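Local coordinates for protein homoserine kinase (Cytophaga hutchinsonii, PDB 4P52) that probably catalyses the ATP-dependent phosphorylation of the hydroxyl group of L-homoserine, as a GHMP-family homoserine kinase, at residues 161-166 with 177-182; 197-202 with 315-320; 25-30 with 132-137; 185-190 with 231-236. One frame throughout, in Å; residues are numbered along the deposited sequence.

Contact 1 of 4, residues 161-166 with 177-182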
loop_
_atom_site.group_PDB
_atom_site.type_symbol
_atom_site.label_atom_id
_atom_site.label_comp_id
_atom_site.label_asym_id
_atom_site.label_seq_id
_atom_site.Cartn_x
_atom_site.Cartn_y
_atom_site.Cartn_z
ATOM N N HIS A 161 11.316 13.837 -9.141
ATOM C CA HIS A 161 10.381 13.225 -8.185
ATOM C C HIS A 161 8.948 13.233 -8.665
ATOM O O HIS A 161 8.280 14.256 -8.597
ATOM C CB HIS A 161 10.498 13.845 -6.788
ATOM C CG HIS A 161 11.798 13.551 -6.108
ATOM N ND1 HIS A 161 12.780 14.507 -5.931
ATOM C CD2 HIS A 161 12.289 12.403 -5.582
ATOM C CE1 HIS A 161 13.811 13.966 -5.310
ATOM N NE2 HIS A 161 13.541 12.690 -5.088
ATOM N N ALA A 162 8.479 12.082 -9.142
ATOM C CA ALA A 162 7.144 11.965 -9.700
ATOM C C ALA A 162 6.074 12.242 -8.678
ATOM O O ALA A 162 5.004 12.741 -9.022
ATOM C CB ALA A 162 6.933 10.617 -10.326
ATOM N N ASP A 163 6.355 11.947 -7.415
ATOM C CA ASP A 163 5.374 12.234 -6.378
ATOM C C ASP A 163 5.266 13.720 -6.058
ATOM O O ASP A 163 4.345 14.134 -5.359
ATOM C CB ASP A 163 5.580 11.400 -5.120
ATOM C CG ASP A 163 6.892 11.687 -4.413
ATOM O OD1 ASP A 163 7.728 12.504 -4.902
ATOM O OD2 ASP A 163 7.082 11.057 -3.341
ATOM N N ASN A 164 6.180 14.525 -6.599
ATOM C CA ASN A 164 5.945 15.983 -6.669
ATOM C C ASN A 164 5.343 16.392 -8.020
ATOM O O ASN A 164 4.311 17.065 -8.069
ATOM C CB ASN A 164 7.225 16.770 -6.435
ATOM C CG ASN A 164 7.761 16.623 -5.028
ATOM O OD1 ASN A 164 8.856 16.095 -4.848
ATOM N ND2 ASN A 164 7.023 17.116 -4.027
ATOM N N VAL A 165 5.986 15.958 -9.104
ATOM C CA VAL A 165 5.656 16.405 -10.439
ATOM C C VAL A 165 4.249 15.990 -10.877
ATOM O O VAL A 165 3.499 16.830 -11.367
ATOM C CB VAL A 165 6.687 15.911 -11.476
ATOM C CG1 VAL A 165 6.350 16.453 -12.842
ATOM C CG2 VAL A 165 8.087 16.393 -11.133
ATOM N N ALA A 166 3.887 14.707 -10.711
ATOM C CA ALA A 166 2.576 14.228 -11.170
ATOM C C ALA A 166 1.381 14.962 -10.519
ATOM O O ALA A 166 0.499 15.449 -11.253
ATOM C CB ALA A 166 2.443 12.713 -11.051
ATOM N N ARG A 177 3.171 4.249 -8.596
ATOM C CA ARG A 177 3.250 2.836 -8.367
ATOM C C ARG A 177 4.612 2.277 -8.804
ATOM O O ARG A 177 5.100 1.325 -8.206
ATOM C CB ARG A 177 2.109 2.173 -9.123
ATOM C CG ARG A 177 1.806 0.753 -8.711
ATOM C CD ARG A 177 1.949 -0.104 -9.939
ATOM N NE ARG A 177 3.227 -0.811 -9.972
ATOM C CZ ARG A 177 3.890 -1.140 -11.081
ATOM N NH1 ARG A 177 3.442 -0.782 -12.267
ATOM N NH2 ARG A 177 5.030 -1.814 -10.999
ATOM N N SER A 178 5.203 2.872 -9.841
ATOM C CA SER A 178 6.530 2.519 -10.333
ATOM C C SER A 178 7.162 3.717 -11.058
ATOM O O SER A 178 6.438 4.531 -11.629
ATOM C CB SER A 178 6.422 1.310 -11.268
ATOM O OG SER A 178 7.632 1.052 -11.963
ATOM N N TYR A 179 8.497 3.834 -11.015
ATOM C CA TYR A 179 9.251 4.887 -11.751
ATOM C C TYR A 179 9.646 4.396 -13.131
ATOM O O TYR A 179 9.592 5.146 -14.101
ATOM C CB TYR A 179 10.503 5.364 -10.996
ATOM C CG TYR A 179 10.271 6.565 -10.089
ATOM C CD1 TYR A 179 9.716 6.402 -8.801
ATOM C CD2 TYR A 179 10.611 7.877 -10.496
ATOM C CE1 TYR A 179 9.496 7.499 -7.957
ATOM C CE2 TYR A 179 10.398 8.983 -9.648
ATOM C CZ TYR A 179 9.840 8.793 -8.382
ATOM O OH TYR A 179 9.613 9.862 -7.519
ATOM N N ASP A 180 10.051 3.139 -13.230
ATOM C CA ASP A 180 10.377 2.562 -14.524
ATOM C C ASP A 180 9.697 1.187 -14.691
ATOM O O ASP A 180 10.106 0.195 -14.069
ATOM C CB ASP A 180 11.900 2.498 -14.730
ATOM C CG ASP A 180 12.291 2.273 -16.190
ATOM O OD1 ASP A 180 11.503 2.617 -17.096
ATOM O OD2 ASP A 180 13.398 1.754 -16.438
ATOM N N PRO A 181 8.634 1.137 -15.518
ATOM C CA PRO A 181 8.110 2.298 -16.276
ATOM C C PRO A 181 7.275 3.216 -15.382
ATOM O O PRO A 181 6.839 2.798 -14.309
ATOM C CB PRO A 181 7.246 1.645 -17.354
ATOM C CG PRO A 181 6.794 0.346 -16.743
ATOM C CD PRO A 181 7.808 -0.076 -15.707
ATOM N N LEU A 182 7.057 4.453 -15.813
ATOM C CA LEU A 182 6.377 5.437 -14.973
ATOM C C LEU A 182 4.891 5.119 -14.885
ATOM O O LEU A 182 4.169 5.161 -15.890
ATOM C CB LEU A 182 6.620 6.840 -15.508
ATOM C CG LEU A 182 6.294 8.054 -14.633
ATOM C CD1 LEU A 182 6.692 7.863 -13.171
ATOM C CD2 LEU A 182 6.961 9.289 -15.232
#

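Contact 2 of 4, residues 197-202 with 315-320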
loop_
_atom_site.group_PDB
_atom_site.type_symbol
_atom_site.label_atom_id
_atom_site.label_comp_id
_atom_site.label_asym_id
_atom_site.label_seq_id
_atom_site.Cartn_x
_atom_site.Cartn_y
_atom_site.Cartn_z
ATOM N N ILE A 197 0.017 23.142 6.100
ATOM C CA ILE A 197 1.457 23.187 5.832
ATOM C C ILE A 197 2.086 24.314 6.655
ATOM O O ILE A 197 1.591 25.452 6.647
ATOM C CB ILE A 197 1.798 23.537 4.354
ATOM C CG1 ILE A 197 1.145 22.610 3.330
ATOM C CG2 ILE A 197 3.295 23.470 4.122
ATOM C CD1 ILE A 197 1.087 21.182 3.761
ATOM N N ILE A 198 3.167 24.000 7.361
ATOM C CA ILE A 198 3.994 25.022 7.972
ATOM C C ILE A 198 5.411 24.971 7.390
ATOM O O ILE A 198 6.061 23.897 7.340
ATOM C CB ILE A 198 3.988 24.972 9.518
ATOM C CG1 ILE A 198 4.731 26.186 10.080
ATOM C CG2 ILE A 198 4.514 23.649 10.075
ATOM C CD1 ILE A 198 4.239 26.575 11.463
ATOM N N HIS A 199 5.873 26.132 6.933
ATOM C CA HIS A 199 7.201 26.244 6.425
ATOM C C HIS A 199 8.063 27.145 7.321
ATOM O O HIS A 199 7.891 28.367 7.309
ATOM C CB HIS A 199 7.199 26.775 5.010
ATOM C CG HIS A 199 8.559 27.142 4.539
ATOM N ND1 HIS A 199 8.949 28.455 4.346
ATOM C CD2 HIS A 199 9.662 26.380 4.342
ATOM C CE1 HIS A 199 10.227 28.477 4.008
ATOM N NE2 HIS A 199 10.680 27.231 3.987
ATOM N N PRO A 200 9.029 26.542 8.060
ATOM C CA PRO A 200 9.926 27.311 8.920
ATOM C C PRO A 200 10.966 28.097 8.121
ATOM O O PRO A 200 11.441 27.634 7.090
ATOM C CB PRO A 200 10.604 26.227 9.749
ATOM C CG PRO A 200 10.664 25.037 8.828
ATOM C CD PRO A 200 9.411 25.113 8.003
ATOM N N HIS A 201 11.326 29.280 8.591
ATOM C CA HIS A 201 12.314 30.110 7.878
ATOM C C HIS A 201 13.747 29.717 8.208
ATOM O O HIS A 201 14.490 30.446 8.854
ATOM C CB HIS A 201 12.062 31.585 8.136
ATOM C CG HIS A 201 10.756 32.067 7.587
ATOM N ND1 HIS A 201 10.165 33.248 7.992
ATOM C CD2 HIS A 201 9.926 31.528 6.661
ATOM C CE1 HIS A 201 9.031 33.419 7.333
ATOM N NE2 HIS A 201 8.866 32.392 6.519
ATOM N N VAL A 202 14.123 28.540 7.751
ATOM C CA VAL A 202 15.436 27.990 8.013
ATOM C C VAL A 202 15.686 27.033 6.853
ATOM O O VAL A 202 14.740 26.556 6.229
ATOM C CB VAL A 202 15.473 27.283 9.402
ATOM C CG1 VAL A 202 14.622 26.019 9.435
ATOM C CG2 VAL A 202 16.883 26.929 9.759
ATOM N N GLY A 315 10.959 31.909 12.383
ATOM C CA GLY A 315 9.844 32.416 11.586
ATOM C C GLY A 315 9.190 31.320 10.747
ATOM O O GLY A 315 9.830 30.321 10.405
ATOM N N SER A 316 7.918 31.507 10.410
ATOM C CA SER A 316 7.120 30.421 9.871
ATOM C C SER A 316 5.960 30.986 9.014
ATOM O O SER A 316 5.411 32.059 9.308
ATOM C CB SER A 316 6.614 29.496 11.030
ATOM O OG SER A 316 5.669 30.111 11.933
ATOM N N ASP A 317 5.601 30.264 7.959
ATOM C CA ASP A 317 4.401 30.566 7.184
ATOM C C ASP A 317 3.504 29.342 7.199
ATOM O O ASP A 317 3.973 28.210 7.027
ATOM C CB ASP A 317 4.737 30.938 5.734
ATOM C CG ASP A 317 5.656 32.138 5.647
ATOM O OD1 ASP A 317 5.242 33.264 6.038
ATOM O OD2 ASP A 317 6.809 31.945 5.195
ATOM N N VAL A 318 2.211 29.584 7.370
ATOM C CA VAL A 318 1.219 28.524 7.470
ATOM C C VAL A 318 0.270 28.630 6.291
ATOM O O VAL A 318 -0.152 29.727 5.940
ATOM C CB VAL A 318 0.451 28.646 8.808
ATOM C CG1 VAL A 318 -0.670 27.629 8.902
ATOM C CG2 VAL A 318 1.426 28.453 9.975
ATOM N N TYR A 319 -0.059 27.499 5.681
ATOM C CA TYR A 319 -1.053 27.461 4.612
ATOM C C TYR A 319 -2.073 26.367 4.916
ATOM O O TYR A 319 -1.707 25.287 5.408
ATOM C CB TYR A 319 -0.392 27.142 3.272
ATOM C CG TYR A 319 0.764 28.029 2.947
ATOM C CD1 TYR A 319 2.045 27.707 3.374
ATOM C CD2 TYR A 319 0.569 29.212 2.198
ATOM C CE1 TYR A 319 3.113 28.529 3.064
ATOM C CE2 TYR A 319 1.628 30.064 1.895
ATOM C CZ TYR A 319 2.887 29.718 2.332
ATOM O OH TYR A 319 3.937 30.530 2.021
ATOM N N VAL A 320 -3.335 26.625 4.606
ATOM C CA VAL A 320 -4.384 25.684 4.933
ATOM C C VAL A 320 -5.235 25.541 3.697
ATOM O O VAL A 320 -5.661 26.541 3.118
ATOM C CB VAL A 320 -5.246 26.206 6.109
ATOM C CG1 VAL A 320 -6.480 25.360 6.309
ATOM C CG2 VAL A 320 -4.444 26.216 7.402
HETATM O O HOH W 1 13.654 32.427 11.057
#

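Contact 3 of 4, residues 25-30 with 132-137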
loop_
_atom_site.group_PDB
_atom_site.type_symbol
_atom_site.label_atom_id
_atom_site.label_comp_id
_atom_site.label_asym_id
_atom_site.label_seq_id
_atom_site.Cartn_x
_atom_site.Cartn_y
_atom_site.Cartn_z
ATOM N N ASP A 25 -0.083 36.245 -27.551
ATOM C CA ASP A 25 1.277 35.792 -27.853
ATOM C C ASP A 25 2.101 35.558 -26.574
ATOM O O ASP A 25 3.324 35.402 -26.608
ATOM C CB ASP A 25 1.987 36.769 -28.804
ATOM C CG ASP A 25 2.044 38.199 -28.258
ATOM O OD1 ASP A 25 1.742 38.422 -27.056
ATOM O OD2 ASP A 25 2.390 39.117 -29.049
ATOM N N SER A 26 1.415 35.556 -25.446
ATOM C CA SER A 26 2.037 35.258 -24.195
ATOM C C SER A 26 1.056 34.525 -23.281
ATOM O O SER A 26 -0.154 34.565 -23.477
ATOM C CB SER A 26 2.560 36.545 -23.545
ATOM O OG SER A 26 1.519 37.275 -22.914
ATOM N N ILE A 27 1.568 33.864 -22.262
ATOM C CA ILE A 27 0.692 33.187 -21.330
ATOM C C ILE A 27 1.351 33.169 -19.962
ATOM O O ILE A 27 2.560 33.130 -19.866
ATOM C CB ILE A 27 0.399 31.760 -21.828
ATOM C CG1 ILE A 27 -0.713 31.109 -21.012
ATOM C CG2 ILE A 27 1.668 30.937 -21.822
ATOM C CD1 ILE A 27 -1.254 29.817 -21.599
ATOM N N LYS A 28 0.550 33.197 -18.907
ATOM C CA LYS A 28 1.078 33.082 -17.572
ATOM C C LYS A 28 0.416 31.890 -16.872
ATOM O O LYS A 28 -0.818 31.788 -16.835
ATOM C CB LYS A 28 0.822 34.384 -16.830
ATOM C CG LYS A 28 1.699 34.560 -15.618
ATOM C CD LYS A 28 1.618 35.959 -15.031
ATOM C CE LYS A 28 2.655 36.073 -13.921
ATOM N NZ LYS A 28 2.398 37.249 -13.049
ATOM N N VAL A 29 1.218 30.972 -16.341
ATOM C CA VAL A 29 0.660 29.823 -15.646
ATOM C C VAL A 29 1.141 29.766 -14.212
ATOM O O VAL A 29 2.303 30.077 -13.905
ATOM C CB VAL A 29 1.006 28.493 -16.332
ATOM C CG1 VAL A 29 0.498 27.331 -15.492
ATOM C CG2 VAL A 29 0.389 28.419 -17.725
ATOM N N PHE A 30 0.256 29.341 -13.331
ATOM C CA PHE A 30 0.621 29.121 -11.957
ATOM C C PHE A 30 0.593 27.618 -11.691
ATOM O O PHE A 30 -0.299 26.928 -12.146
ATOM C CB PHE A 30 -0.355 29.865 -11.048
ATOM C CG PHE A 30 -0.364 29.387 -9.632
ATOM C CD1 PHE A 30 -1.108 28.250 -9.260
ATOM C CD2 PHE A 30 0.365 30.067 -8.652
ATOM C CE1 PHE A 30 -1.129 27.796 -7.939
ATOM C CE2 PHE A 30 0.344 29.628 -7.326
ATOM C CZ PHE A 30 -0.415 28.492 -6.968
ATOM N N ILE A 132 3.774 26.181 -22.216
ATOM C CA ILE A 132 4.179 26.085 -23.627
ATOM C C ILE A 132 3.134 25.316 -24.422
ATOM O O ILE A 132 2.806 25.677 -25.570
ATOM C CB ILE A 132 5.605 25.500 -23.814
ATOM C CG1 ILE A 132 6.090 25.668 -25.255
ATOM C CG2 ILE A 132 5.689 24.031 -23.430
ATOM C CD1 ILE A 132 6.264 27.115 -25.678
ATOM N N ASN A 133 2.569 24.296 -23.785
ATOM C CA ASN A 133 1.579 23.468 -24.441
ATOM C C ASN A 133 0.289 24.233 -24.742
ATOM O O ASN A 133 -0.265 24.152 -25.837
ATOM C CB ASN A 133 1.300 22.218 -23.605
ATOM C CG ASN A 133 0.430 21.216 -24.338
ATOM O OD1 ASN A 133 0.750 20.790 -25.463
ATOM N ND2 ASN A 133 -0.670 20.814 -23.696
ATOM N N GLN A 134 -0.186 25.005 -23.780
ATOM C CA GLN A 134 -1.378 25.753 -24.039
ATOM C C GLN A 134 -1.113 26.883 -25.027
ATOM O O GLN A 134 -1.855 27.050 -25.980
ATOM C CB GLN A 134 -2.035 26.253 -22.764
ATOM C CG GLN A 134 -3.387 26.884 -23.088
ATOM C CD GLN A 134 -4.341 26.923 -21.913
ATOM O OE1 GLN A 134 -4.385 25.981 -21.113
ATOM N NE2 GLN A 134 -5.116 28.016 -21.795
ATOM N N LEU A 135 -0.035 27.629 -24.827
ATOM C CA LEU A 135 0.326 28.738 -25.712
ATOM C C LEU A 135 0.444 28.350 -27.196
ATOM O O LEU A 135 0.066 29.124 -28.064
ATOM C CB LEU A 135 1.626 29.395 -25.243
ATOM C CG LEU A 135 2.137 30.607 -26.040
ATOM C CD1 LEU A 135 1.313 31.858 -25.779
ATOM C CD2 LEU A 135 3.578 30.861 -25.661
ATOM N N LEU A 136 0.967 27.167 -27.489
ATOM C CA LEU A 136 1.118 26.750 -28.881
ATOM C C LEU A 136 -0.081 25.964 -29.374
ATOM O O LEU A 136 0.022 25.220 -30.337
ATOM C CB LEU A 136 2.395 25.916 -29.057
ATOM C CG LEU A 136 3.730 26.621 -28.801
ATOM C CD1 LEU A 136 4.868 25.717 -29.215
ATOM C CD2 LEU A 136 3.837 27.935 -29.571
ATOM N N GLY A 137 -1.219 26.098 -28.704
ATOM C CA GLY A 137 -2.467 25.492 -29.179
ATOM C C GLY A 137 -2.757 24.066 -28.765
ATOM O O GLY A 137 -3.384 23.344 -29.512
#

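Contact 4 of 4, residues 185-190 with 231-236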
loop_
_atom_site.group_PDB
_atom_site.type_symbol
_atom_site.label_atom_id
_atom_site.label_comp_id
_atom_site.label_asym_id
_atom_site.label_seq_id
_atom_site.Cartn_x
_atom_site.Cartn_y
_atom_site.Cartn_z
ATOM N N VAL A 185 -1.142 6.855 -10.654
ATOM C CA VAL A 185 -2.545 6.555 -10.422
ATOM C C VAL A 185 -3.131 7.680 -9.612
ATOM O O VAL A 185 -2.620 7.979 -8.549
ATOM C CB VAL A 185 -2.690 5.207 -9.660
ATOM C CG1 VAL A 185 -4.142 4.917 -9.308
ATOM C CG2 VAL A 185 -2.127 4.075 -10.498
ATOM N N LYS A 186 -4.174 8.341 -10.108
ATOM C CA LYS A 186 -4.820 9.377 -9.309
ATOM C C LYS A 186 -5.881 8.761 -8.396
ATOM O O LYS A 186 -6.703 7.976 -8.840
ATOM C CB LYS A 186 -5.453 10.456 -10.178
ATOM C CG LYS A 186 -6.052 11.577 -9.306
ATOM C CD LYS A 186 -6.758 12.694 -10.055
ATOM C CE LYS A 186 -5.779 13.439 -10.952
ATOM N NZ LYS A 186 -6.304 14.798 -11.207
ATOM N N LEU A 187 -5.886 9.136 -7.122
ATOM C CA LEU A 187 -6.828 8.540 -6.173
ATOM C C LEU A 187 -7.832 9.560 -5.652
ATOM O O LEU A 187 -7.472 10.710 -5.446
ATOM C CB LEU A 187 -6.061 7.949 -4.991
ATOM C CG LEU A 187 -5.024 6.881 -5.321
ATOM C CD1 LEU A 187 -4.225 6.580 -4.062
ATOM C CD2 LEU A 187 -5.691 5.632 -5.867
ATOM N N PRO A 188 -9.094 9.142 -5.420
ATOM C CA PRO A 188 -10.040 10.045 -4.761
ATOM C C PRO A 188 -9.712 10.206 -3.272
ATOM O O PRO A 188 -9.210 9.286 -2.635
ATOM C CB PRO A 188 -11.365 9.311 -4.906
ATOM C CG PRO A 188 -10.973 7.869 -4.895
ATOM C CD PRO A 188 -9.717 7.842 -5.724
ATOM N N VAL A 189 -9.998 11.377 -2.729
ATOM C CA VAL A 189 -9.781 11.629 -1.320
ATOM C C VAL A 189 -11.021 12.270 -0.718
ATOM O O VAL A 189 -11.792 12.900 -1.438
ATOM C CB VAL A 189 -8.556 12.548 -1.118
ATOM C CG1 VAL A 189 -7.295 11.696 -1.283
ATOM C CG2 VAL A 189 -8.611 13.767 -2.054
ATOM N N PRO A 190 -11.219 12.139 0.607
ATOM C CA PRO A 190 -12.459 12.757 1.121
ATOM C C PRO A 190 -12.441 14.286 0.996
ATOM O O PRO A 190 -11.377 14.919 1.061
ATOM C CB PRO A 190 -12.553 12.271 2.564
ATOM C CG PRO A 190 -11.234 11.676 2.885
ATOM C CD PRO A 190 -10.422 11.473 1.643
ATOM N N GLY A 231 -2.782 0.701 4.279
ATOM C CA GLY A 231 -3.783 1.194 5.202
ATOM C C GLY A 231 -4.180 2.599 4.810
ATOM O O GLY A 231 -5.340 2.960 4.913
ATOM N N LEU A 232 -3.205 3.384 4.346
ATOM C CA LEU A 232 -3.446 4.765 3.943
ATOM C C LEU A 232 -4.218 4.848 2.620
ATOM O O LEU A 232 -5.194 5.587 2.517
ATOM C CB LEU A 232 -2.118 5.517 3.835
ATOM C CG LEU A 232 -2.082 7.032 3.675
ATOM C CD1 LEU A 232 -3.005 7.728 4.649
ATOM C CD2 LEU A 232 -0.667 7.510 3.928
ATOM N N VAL A 233 -3.781 4.104 1.608
ATOM C CA VAL A 233 -4.485 4.057 0.332
ATOM C C VAL A 233 -5.949 3.600 0.487
ATOM O O VAL A 233 -6.854 4.200 -0.099
ATOM C CB VAL A 233 -3.725 3.179 -0.678
ATOM C CG1 VAL A 233 -4.546 2.910 -1.925
ATOM C CG2 VAL A 233 -2.405 3.846 -1.048
ATOM N N ALA A 234 -6.173 2.561 1.293
ATOM C CA ALA A 234 -7.520 2.060 1.547
ATOM C C ALA A 234 -8.329 3.119 2.281
ATOM O O ALA A 234 -9.435 3.426 1.873
ATOM C CB ALA A 234 -7.497 0.744 2.324
ATOM N N GLY A 235 -7.764 3.665 3.356
ATOM C CA GLY A 235 -8.334 4.815 4.074
ATOM C C GLY A 235 -8.767 6.013 3.222
ATOM O O GLY A 235 -9.777 6.635 3.521
ATOM N N LEU A 236 -8.034 6.337 2.160
ATOM C CA LEU A 236 -8.429 7.439 1.304
ATOM C C LEU A 236 -9.496 7.026 0.328
ATOM O O LEU A 236 -10.481 7.728 0.155
ATOM C CB LEU A 236 -7.250 8.000 0.508
ATOM C CG LEU A 236 -6.015 8.546 1.220
ATOM C CD1 LEU A 236 -5.021 8.955 0.140
ATOM C CD2 LEU A 236 -6.326 9.690 2.181
#

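Contact 1 of 4, residues 161-166 with 177-182
The phenol of Y179 reaches across to the first turn of helix 162-170, and its oxygen makes the polar link of the pair. A162 N donates to Y179 OH at 3.0 Å, with a rather bent N-H...O angle of 133°. H161 is the N-cap residue, and its carbonyl already takes the N-H groups of both N164 and V165. As the first amide of the helix, A162 N has no helical i-4 carbonyl to bond, and a hydroxyl can serve as acceptor. H161 CA comes to the edge of the Y179 ring, near its plane, 3.5 Å from Y179 OH.

The apolar part centres on the small methyl of A162, which points toward 177-182. A162 CB lies 3.9 Å from Y179 CE2 and 4.0 Å from L182 CD1. Swung anti to the backbone N (chi1 -166°), the L182 branch extends toward that methyl.

Within the hairpin end, S178 OG bonds P181 O at 3.0 Å across a turn with a cis peptide before P181. R177 and S178 form a classic beta bulge opposite D183, which also pairs with R177 in a salt bridge.

Y179 is poorly ordered, so one bent bond and two apolar contacts of the A162 methyl imply a light, probably mobile attachment of hairpin tip to helix start.

Contact 2 of 4, residues 197-202 with 315-320
D317 O is gripped twice from the facing strand: H199 N donates to it at 2.8 Å, nearly straight at 170°, and I198 CA adds a C-H...O contact. The antiparallel ladder runs on, with Y319 N to I197 O at 2.8 Å and D317 N to H199 O at 3.0 Å. P200, the last strand residue, faces S316 in a non-hydrogen-bonded pair, where a missing N-H costs nothing; beyond it H201 N bonds G315 O.

With CG anti to the carbonyl carbon (chi1 -65°), the H201 ring folds back over G315, and G315 C lies 3.4 Å above one face, toward the rim; glycine's bare CA suits that close cover. The ring's edge presents NE2 to D317 OD2, a His-carboxylate hydrogen bond modelled at a doubtful 2.5 Å. With D317 replaced by an alanine, H201 NE2 would probably lose its carboxylate mate and the ring be set free to turn. On the sheet's other face, I198 CD1 packs on V318 CG2 at 3.7 Å.

Strand 194-200 runs between 316-322 and 288-292 in a sheet of order 2-3-1-4, the ferredoxin-like pattern of GHMP C-terminal domains. Helix 295-310 packs on I198, and H199 touches S116 of the glycine- and serine-rich loop.

Contact 3 of 4, residues 25-30 with 132-137
The CA atoms of I27 and L135 come within 6.3 Å, where the first residues of strand 26-36 pass the last turn of helix 120-135. The strand is extended through I27, and the helix ends just after L135: G137, with positive phi, is the C-prime residue of a Schellman motif, its N bonded to Q134 O at 3.0 Å. Such left-handed backbone angles would press a side chain against the preceding carbonyl, so glycine suits the place.

I27 points toward the helix, and its branching suits it to touch two residues at once. Its CG2 meets L135 CB at 3.8 Å, the two side chains sliding past each other in opposite directions. The longer branch, CG1 anti to the backbone N (chi1 -170°), carries CD1 to Q134 CB at 3.8 Å, crossing that side chain at about a right angle. The contact belongs to the GHMP kinase N-terminal domain, in which this helix lies against a face of the mixed sheet; A131 touches I27 and V29.

L135 reaches back along the strand: its CD1 lies 3.7 Å from S26 C, so a methyl packs on a peptide group. A glycine in place of I27 would probably open a gap beneath L135 CB and leave the Q134 methylenes without their cover. L60 of strand 52-61 packs on L135, and K28 pairs with E55 in a salt bridge.

Contact 4 of 4, residues 185-190 with 231-236
V189 CG1 sits in the hollow between the backbone end and the forked tip of L236, 3.8 Å from L236 CD1 and 4.1 Å from both L236 CB and L236 CD2. The two side chains run side by side and point the same way, so the valine's methyl fills the crook of the leucine and does not butt against it end-on. In V189, CG1 stands anti to the carbonyl carbon (chi1 -78°), the setting that offers it to the leucine.

About one turn earlier in the helix, V233 meets a second bump: L187 points toward the helix and brings CD1 to V233 CG1 at 4.3 Å, a loose methyl-to-methyl touch. V233 and L236 are three residues apart, hence both flank the same side of helix 219-237. The chain here is leaving strand 183-187 of the large mixed sheet, and the helix, part of the GHMP C-terminal half, packs against this exit. F173 of the adjoining strand 173-178 touches both V189 and L236.

P190 closes the far end, its ring atom CD resting 4.0 Å from L236 O. Proline probably suits the places of P188 and P190, since it lacks an N-H that would need a partner in this loop. P188 O passes L236 CB at 3.9 Å. A234 of the second subunit packs on L187, and G230 of the second subunit packs on V233.

Overall arrangement
From the N terminus, contact 3 comes first: residues 25-30, at the start of strand 26-36, wait about a hundred residues for 132-137, closing a long loop that ties the mixed sheet to helix 120-135. Contact 1 follows in series and closes a short loop of ten residues, fastening a hairpin tip of that sheet to helix 162-170. Directly after it, 185-190 opens contact 4; before this closes at 231-236, segment 197-202 has opened contact 2, which ends only at 315-320, so contacts 2 and 4 cross. Contact 4 thus joins the large sheet to the C-terminal helices, and contact 2 pairs neighbouring strands of the four-stranded sheet.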